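Local coordinates for methyltransferase (Streptomyces avermitilis, PDB 3GIW), which binds S-adenosyl-L-homocysteine and is probably an S-adenosylmethionine-dependent methyltransferase of Rossmann-like fold, its substrate unknown, at residues A197-T202 against I267-A272; D29-G34 against A54-M59. All coordinates share one frame; numbering follows the deposited sequence.

Overall arrangement
Contact 1 (197-202 with 267-272) lies in the protein core, where two neighbouring antiparallel strands of the central sheet are joined by backbone hydrogen bonds. Contact 2 (29-34 with 54-59) is only partly buried, and in it the end of helix 24-31 meets the start of helix 55-75 through apolar side chains, with no hydrogen bond between them. The centres are about 15 Å apart. His58, on helix 55-75, connects the two regions: its ND1 pairs with Ala268 N, a probable hydrogen bond of 3.0 Å, and its ring packs on Met269. Both contacts lie near residues that bind S-adenosyl-L-homocysteine, contact 1 from the sheet and contact 2 from the helices beside it.

Contact 1: residues A197-T202 against I267-A272; sequences AMSIGT and IAMYGA
Thr202 and Tyr270 meet at about a right angle, with the threonine methyl over one face of the phenol ring. Thr202 CG2 lies 4.2 Å from the centroid of the Tyr270 ring and 28° off its normal, a CH-pi contact, while Thr202 CB touches Tyr270 CE2 at 3.6 Å. The methyl reaches the ring because OG1 points opposite the backbone N (chi1 178°), where Arg227 O and Glu204 N hold it. Tyr270 OH bonds to Glu204 as well, and His229 adds an edge-to-face ring contact, so the phenol is fixed at its hydroxyl and by its packing. Ile200 stands beside Tyr270 on the same side of the sheet, CB to CB 4.5 Å.

The other face carries Ser199 and Met269, a selenomethionine. The Met269 chain bends at chi2 (-63°), folding Met269 SE back over the partner strand, 3.6 Å from Gly201 N and 4.1 Å from Ser199 OG. The serine hydroxyl is buried but satisfied by Asn62 OD1 and Ala168 N, and Asn62 is a residue that binds S-adenosyl-L-homocysteine.

Between these two layers of side chains the strands run antiparallel. Met198 pairs with Ala272 and Ile200 with Tyr270 as hydrogen-bonded pairs, and Ile200 N to Tyr270 O measures 2.8 Å. Past the last bridge, Thr202 N still reaches Ala268 O at 2.9 Å, but from above the carbonyl plane. Gly201 and Gly271 lie in non-hydrogen-bonded pairs, facing Met269 and Ser199 respectively.

The strand order 3-2-1-4-5-7-6, with 269-275 antiparallel between 195-201 and 240-248, is the signature of the class I methyltransferase fold, and this contact is its junction of the fifth and seventh strands.

Contact 2: residues D29-G34 against A54-M59; sequences DYIIGG and ALPVHM
The puckered pyrrolidine ring of Pro56 is the ring that meets the opposite segment, with Ile31 CG2 over one face. Ile31 CG2 sits 3.8 Å from Pro56 CB and 3.5 Å from Pro56 CA, the latter tighter than usual van der Waals contact. The rings of Tyr30 and His58 turn to other partners: Tyr30 meets Tyr37 edge-to-face, and His58 packs on Trp52.

Ile31 fills the interface with both branches. With CG1 beside the backbone N (chi1 -66°), CG2 is set opposite that N and onto the proline, and Ile31 CD1, at the end of the other branch, touches Leu55 CD2 at 4.1 Å. Met59, a selenomethionine, crosses Ile31 at about a right angle; Met59 SE is 3.5 Å from Ile31 CG2, although this residue has two conformers and that approach belongs to one of them. Next along, Ile32 CG2 rests on Met59 CB at 3.7 Å. Shortening Ile31 to an alanine is likely to open a gap between Pro56, Leu55 and the Met59 chain.

Gly33, with phi 100°, ends helix 24-31 in a Schellman motif, in which Gly34 N bonds to Asp29 O and Gly33 N to Tyr30 O.

Ile32 lies near Tyr28 and Arg63, both of which bind S-adenosyl-L-homocysteine, so the junction of helices 24-31 and 55-75 borders the S-adenosyl-L-homocysteine site. Helix 39-51 packs against the same junction, with Ser49 touching Ile31 and Leu55, and Met48 touching Leu55.

Contact 1: residues A197-T202 against I267-A272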
ATOM      1  N   ALA A 197      -0.989  -2.189   8.835  1.00 11.33           N
ATOM      2  CA  ALA A 197      -2.117  -2.156   7.875  1.00 11.70           C
ATOM      3  C   ALA A 197      -1.560  -2.630   6.531  1.00 11.06           C
ATOM      4  O   ALA A 197      -0.564  -2.072   6.045  1.00 12.10           O
ATOM      5  CB  ALA A 197      -2.717  -0.762   7.724  1.00 11.96           C
HETATM    6  N   MSE A 198      -2.228  -3.597   5.922  1.00 10.70           N
HETATM    7  CA  MSE A 198      -1.795  -4.136   4.649  1.00 11.50           C
HETATM    8  C   MSE A 198      -2.952  -4.423   3.708  1.00 11.95           C
HETATM    9  O   MSE A 198      -4.037  -4.792   4.100  1.00 11.97           O
HETATM   10  CB  MSE A 198      -1.039  -5.463   4.830  1.00 12.86           C
HETATM   11  CG  MSE A 198       0.159  -5.398   5.803  1.00 11.71           C
HETATM   12 SE   MSE A 198       1.136  -7.091   5.810  0.75 12.28          SE
HETATM   13  CE  MSE A 198       1.831  -7.013   4.011  1.00 14.94           C
ATOM     14  N   SER A 199      -2.665  -4.336   2.412  1.00 11.55           N
ATOM     15  CA  SER A 199      -3.499  -4.997   1.389  1.00 12.34           C
ATOM     16  C   SER A 199      -2.614  -6.022   0.679  1.00 11.58           C
ATOM     17  O   SER A 199      -1.448  -5.716   0.299  1.00 13.24           O
ATOM     18  CB  SER A 199      -4.176  -4.030   0.441  1.00 12.43           C
ATOM     19  OG  SER A 199      -3.259  -3.316  -0.333  1.00 13.69           O
ATOM     20  N   ILE A 200      -3.144  -7.226   0.478  1.00 11.97           N
ATOM     21  CA  ILE A 200      -2.415  -8.392   0.015  1.00 11.96           C
ATOM     22  C   ILE A 200      -3.137  -9.046  -1.181  1.00 12.35           C
ATOM     23  O   ILE A 200      -4.306  -9.441  -1.075  1.00 12.35           O
ATOM     24  CB  ILE A 200      -2.298  -9.421   1.177  1.00 11.72           C
ATOM     25  CG1 ILE A 200      -1.516  -8.815   2.365  1.00 12.80           C
ATOM     26  CG2 ILE A 200      -1.599 -10.728   0.756  1.00 14.09           C
ATOM     27  CD1 ILE A 200      -1.576  -9.606   3.673  1.00 13.65           C
ATOM     28  N   GLY A 201      -2.427  -9.150  -2.307  1.00 12.15           N
ATOM     29  CA  GLY A 201      -3.029  -9.676  -3.540  1.00 11.53           C
ATOM     30  C   GLY A 201      -3.338 -11.174  -3.415  1.00 12.43           C
ATOM     31  O   GLY A 201      -2.567 -11.950  -2.788  1.00 11.84           O
ATOM     32  N   THR A 202      -4.479 -11.588  -3.960  1.00 11.91           N
ATOM     33  CA  THR A 202      -4.941 -12.979  -3.934  1.00 12.06           C
ATOM     34  C   THR A 202      -5.592 -13.356  -5.279  1.00 12.74           C
ATOM     35  O   THR A 202      -6.195 -12.506  -5.917  1.00 11.91           O
ATOM     36  CB  THR A 202      -5.945 -13.233  -2.797  1.00 14.34           C
ATOM     37  OG1 THR A 202      -6.403 -14.594  -2.847  1.00 14.29           O
ATOM     38  CG2 THR A 202      -7.144 -12.280  -2.878  1.00 14.11           C
ATOM     39  N   ILE A 267     -12.595  -8.245  -7.039  1.00 10.95           N
ATOM     40  CA  ILE A 267     -11.702  -7.703  -6.004  1.00 10.89           C
ATOM     41  C   ILE A 267     -10.651  -8.789  -5.703  1.00 10.60           C
ATOM     42  O   ILE A 267     -11.017  -9.894  -5.295  1.00 11.72           O
ATOM     43  CB  ILE A 267     -12.516  -7.310  -4.712  1.00 12.10           C
ATOM     44  CG1 ILE A 267     -13.544  -6.224  -5.017  1.00 11.08           C
ATOM     45  CG2 ILE A 267     -11.559  -6.908  -3.553  1.00 11.44           C
ATOM     46  CD1 ILE A 267     -12.942  -4.886  -5.458  1.00 12.59           C
ATOM     47  N   ALA A 268      -9.379  -8.465  -5.854  1.00 11.40           N
ATOM     48  CA  ALA A 268      -8.294  -9.437  -5.659  1.00 10.61           C
ATOM     49  C   ALA A 268      -7.317  -8.967  -4.577  1.00 11.25           C
ATOM     50  O   ALA A 268      -6.117  -9.294  -4.649  1.00 12.76           O
ATOM     51  CB  ALA A 268      -7.545  -9.743  -7.004  1.00 11.25           C
HETATM   52  N   MSE A 269      -7.792  -8.180  -3.601  1.00 12.00           N
HETATM   53  CA  MSE A 269      -6.999  -7.764  -2.444  1.00 11.78           C
HETATM   54  C   MSE A 269      -7.706  -8.138  -1.179  1.00 11.07           C
HETATM   55  O   MSE A 269      -8.877  -7.807  -1.015  1.00 12.07           O
HETATM   56  CB  MSE A 269      -6.822  -6.244  -2.309  1.00 15.99           C
HETATM   57  CG  MSE A 269      -5.974  -5.569  -3.219  1.00 17.07           C
HETATM   58 SE   MSE A 269      -4.111  -6.051  -3.206  0.75 16.41          SE
HETATM   59  CE  MSE A 269      -3.700  -4.579  -4.339  1.00 20.76           C
ATOM     60  N   TYR A 270      -6.985  -8.770  -0.268  1.00 11.05           N
ATOM     61  CA  TYR A 270      -7.344  -8.792   1.148  1.00 11.22           C
ATOM     62  C   TYR A 270      -6.854  -7.515   1.808  1.00 11.88           C
ATOM     63  O   TYR A 270      -5.790  -6.995   1.449  1.00 13.76           O
ATOM     64  CB  TYR A 270      -6.701  -9.975   1.864  1.00 13.39           C
ATOM     65  CG  TYR A 270      -7.269 -11.319   1.510  1.00 13.80           C
ATOM     66  CD1 TYR A 270      -8.589 -11.643   1.775  1.00 15.15           C
ATOM     67  CD2 TYR A 270      -6.462 -12.303   0.947  1.00 14.85           C
ATOM     68  CE1 TYR A 270      -9.095 -12.888   1.481  1.00 15.15           C
ATOM     69  CE2 TYR A 270      -6.979 -13.570   0.637  1.00 14.98           C
ATOM     70  CZ  TYR A 270      -8.296 -13.845   0.897  1.00 14.28           C
ATOM     71  OH  TYR A 270      -8.875 -15.084   0.623  1.00 16.62           O
ATOM     72  N   GLY A 271      -7.591  -7.028   2.785  1.00 11.85           N
ATOM     73  CA  GLY A 271      -7.150  -5.935   3.649  1.00 12.08           C
ATOM     74  C   GLY A 271      -7.292  -6.283   5.109  1.00 11.57           C
ATOM     75  O   GLY A 271      -8.147  -7.068   5.493  1.00 11.90           O
ATOM     76  N   ALA A 272      -6.375  -5.725   5.914  1.00 11.43           N
ATOM     77  CA  ALA A 272      -6.380  -5.955   7.343  1.00 11.67           C
ATOM     78  C   ALA A 272      -5.576  -4.905   8.080  1.00 11.52           C
ATOM     79  O   ALA A 272      -4.619  -4.333   7.533  1.00 11.60           O
ATOM     80  CB  ALA A 272      -5.795  -7.366   7.665  1.00 14.34           C
TER

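Contact 2: residues D29-G34 against A54-M59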
ATOM      1  N   ASP A  29      -1.399   3.921 -11.575  1.00 12.44           N
ATOM      2  CA  ASP A  29      -1.860   5.273 -11.809  1.00 13.09           C
ATOM      3  C   ASP A  29      -2.640   5.412 -13.123  1.00 13.23           C
ATOM      4  O   ASP A  29      -3.677   6.073 -13.150  1.00 12.71           O
ATOM      5  CB  ASP A  29      -0.688   6.266 -11.772  1.00 12.38           C
ATOM      6  CG  ASP A  29      -1.126   7.691 -11.521  1.00 13.83           C
ATOM      7  OD1 ASP A  29      -1.774   7.940 -10.495  1.00 17.45           O
ATOM      8  OD2 ASP A  29      -0.793   8.557 -12.342  1.00 16.53           O
ATOM      9  N   TYR A  30      -2.136   4.807 -14.192  1.00 12.44           N
ATOM     10  CA  TYR A  30      -2.841   4.780 -15.485  1.00 12.33           C
ATOM     11  C   TYR A  30      -4.262   4.249 -15.287  1.00 12.58           C
ATOM     12  O   TYR A  30      -5.250   4.890 -15.681  1.00 13.20           O
ATOM     13  CB  TYR A  30      -2.078   3.935 -16.503  1.00 12.29           C
ATOM     14  CG  TYR A  30      -2.902   3.629 -17.724  1.00 13.36           C
ATOM     15  CD1 TYR A  30      -3.290   4.640 -18.587  1.00 13.37           C
ATOM     16  CD2 TYR A  30      -3.323   2.336 -17.998  1.00 12.96           C
ATOM     17  CE1 TYR A  30      -4.050   4.375 -19.694  1.00 14.36           C
ATOM     18  CE2 TYR A  30      -4.080   2.040 -19.100  1.00 13.17           C
ATOM     19  CZ  TYR A  30      -4.448   3.074 -19.962  1.00 13.50           C
ATOM     20  OH  TYR A  30      -5.238   2.818 -21.084  1.00 15.51           O
ATOM     21  N   ILE A  31      -4.375   3.087 -14.650  1.00 13.17           N
ATOM     22  CA  ILE A  31      -5.681   2.437 -14.505  1.00 14.24           C
ATOM     23  C   ILE A  31      -6.660   3.246 -13.645  1.00 14.70           C
ATOM     24  O   ILE A  31      -7.834   3.254 -13.971  1.00 15.97           O
ATOM     25  CB  ILE A  31      -5.492   0.994 -13.981  1.00 14.07           C
ATOM     26  CG1 ILE A  31      -4.780   0.106 -15.004  1.00 14.13           C
ATOM     27  CG2 ILE A  31      -6.833   0.372 -13.450  1.00 14.08           C
ATOM     28  CD1 ILE A  31      -5.550  -0.226 -16.312  1.00 15.77           C
ATOM     29  N   ILE A  32      -6.207   3.913 -12.580  1.00 14.77           N
ATOM     30  CA  ILE A  32      -7.094   4.675 -11.701  1.00 14.54           C
ATOM     31  C   ILE A  32      -7.339   6.116 -12.192  1.00 15.77           C
ATOM     32  O   ILE A  32      -8.010   6.897 -11.493  1.00 19.74           O
ATOM     33  CB  ILE A  32      -6.702   4.669 -10.203  1.00 16.98           C
ATOM     34  CG1 ILE A  32      -5.421   5.445  -9.944  1.00 17.40           C
ATOM     35  CG2 ILE A  32      -6.642   3.218  -9.673  1.00 18.20           C
ATOM     36  CD1 ILE A  32      -5.155   5.702  -8.486  1.00 19.67           C
ATOM     37  N   GLY A  33      -6.803   6.474 -13.362  1.00 15.98           N
ATOM     38  CA  GLY A  33      -7.144   7.747 -14.024  1.00 16.46           C
ATOM     39  C   GLY A  33      -6.144   8.875 -13.860  1.00 16.05           C
ATOM     40  O   GLY A  33      -6.471  10.027 -14.167  1.00 17.96           O
ATOM     41  N   GLY A  34      -4.957   8.583 -13.344  1.00 15.15           N
ATOM     42  CA  GLY A  34      -3.914   9.604 -13.216  1.00 15.50           C
ATOM     43  C   GLY A  34      -3.172   9.810 -14.518  1.00 14.27           C
ATOM     44  O   GLY A  34      -3.505   9.225 -15.570  1.00 13.90           O
ATOM     45  N   ALA A  54     -12.433  -6.314 -14.657  1.00 11.34           N
ATOM     46  CA  ALA A  54     -12.560  -5.687 -13.335  1.00 11.04           C
ATOM     47  C   ALA A  54     -11.294  -5.031 -12.805  1.00 11.76           C
ATOM     48  O   ALA A  54     -11.336  -4.423 -11.720  1.00 11.92           O
ATOM     49  CB  ALA A  54     -13.102  -6.682 -12.266  1.00 12.71           C
ATOM     50  N   LEU A  55     -10.178  -5.120 -13.531  1.00 10.53           N
ATOM     51  CA  LEU A  55      -8.931  -4.526 -13.015  1.00 11.61           C
ATOM     52  C   LEU A  55      -9.104  -3.092 -12.430  1.00 11.10           C
ATOM     53  O   LEU A  55      -8.608  -2.805 -11.330  1.00 11.24           O
ATOM     54  CB  LEU A  55      -7.774  -4.622 -14.044  1.00 12.01           C
ATOM     55  CG  LEU A  55      -6.425  -4.122 -13.552  1.00 11.26           C
ATOM     56  CD1 LEU A  55      -5.881  -5.003 -12.445  1.00 14.34           C
ATOM     57  CD2 LEU A  55      -5.449  -4.021 -14.734  1.00 14.11           C
ATOM     58  N   PRO A  56      -9.780  -2.176 -13.157  1.00 11.03           N
ATOM     59  CA  PRO A  56      -9.957  -0.813 -12.583  1.00 11.35           C
ATOM     60  C   PRO A  56     -10.809  -0.787 -11.312  1.00 11.65           C
ATOM     61  O   PRO A  56     -10.592   0.051 -10.467  1.00 12.46           O
ATOM     62  CB  PRO A  56     -10.580   0.011 -13.719  1.00 12.88           C
ATOM     63  CG  PRO A  56     -10.477  -0.868 -14.969  1.00 14.50           C
ATOM     64  CD  PRO A  56     -10.312  -2.298 -14.523  1.00 12.61           C
ATOM     65  N   VAL A  57     -11.822  -1.658 -11.209  1.00 11.09           N
ATOM     66  CA  VAL A  57     -12.664  -1.736 -10.012  1.00 11.84           C
ATOM     67  C   VAL A  57     -11.786  -2.178  -8.832  1.00 12.67           C
ATOM     68  O   VAL A  57     -11.822  -1.586  -7.755  1.00 12.12           O
ATOM     69  CB  VAL A  57     -13.850  -2.718 -10.252  1.00 12.74           C
ATOM     70  CG1 VAL A  57     -14.546  -3.064  -8.948  1.00 13.78           C
ATOM     71  CG2 VAL A  57     -14.863  -2.106 -11.269  1.00 13.69           C
ATOM     72  N   HIS A  58     -10.962  -3.189  -9.069  1.00 11.33           N
ATOM     73  CA  HIS A  58     -10.000  -3.680  -8.064  1.00 11.13           C
ATOM     74  C   HIS A  58      -9.023  -2.589  -7.593  1.00 11.26           C
ATOM     75  O   HIS A  58      -8.825  -2.373  -6.393  1.00 11.64           O
ATOM     76  CB  HIS A  58      -9.272  -4.914  -8.667  1.00 10.84           C
ATOM     77  CG  HIS A  58      -7.949  -5.266  -8.058  1.00 11.80           C
ATOM     78  ND1 HIS A  58      -7.825  -6.100  -6.957  1.00 11.86           N
ATOM     79  CD2 HIS A  58      -6.690  -4.975  -8.461  1.00 13.95           C
ATOM     80  CE1 HIS A  58      -6.539  -6.256  -6.704  1.00 11.89           C
ATOM     81  NE2 HIS A  58      -5.826  -5.574  -7.580  1.00 14.18           N
HETATM   82  N   MSE A  59      -8.435  -1.857  -8.536  1.00 11.32           N
HETATM   83  CA  MSE A  59      -7.408  -0.876  -8.192  0.80 11.49           C
HETATM   84  C   MSE A  59      -8.059   0.330  -7.478  1.00 11.48           C
HETATM   85  O   MSE A  59      -7.518   0.820  -6.479  1.00 10.87           O
HETATM   86  CB  MSE A  59      -6.595  -0.524  -9.448  0.80 11.08           C
HETATM   87  CG  MSE A  59      -5.676  -1.657  -9.875  0.80 11.12           C
HETATM   88 SE   MSE A  59      -4.527  -1.183 -11.311  0.60 11.89          SE
HETATM   89  CE  MSE A  59      -3.084  -2.419 -10.941  0.80 15.09           C
TER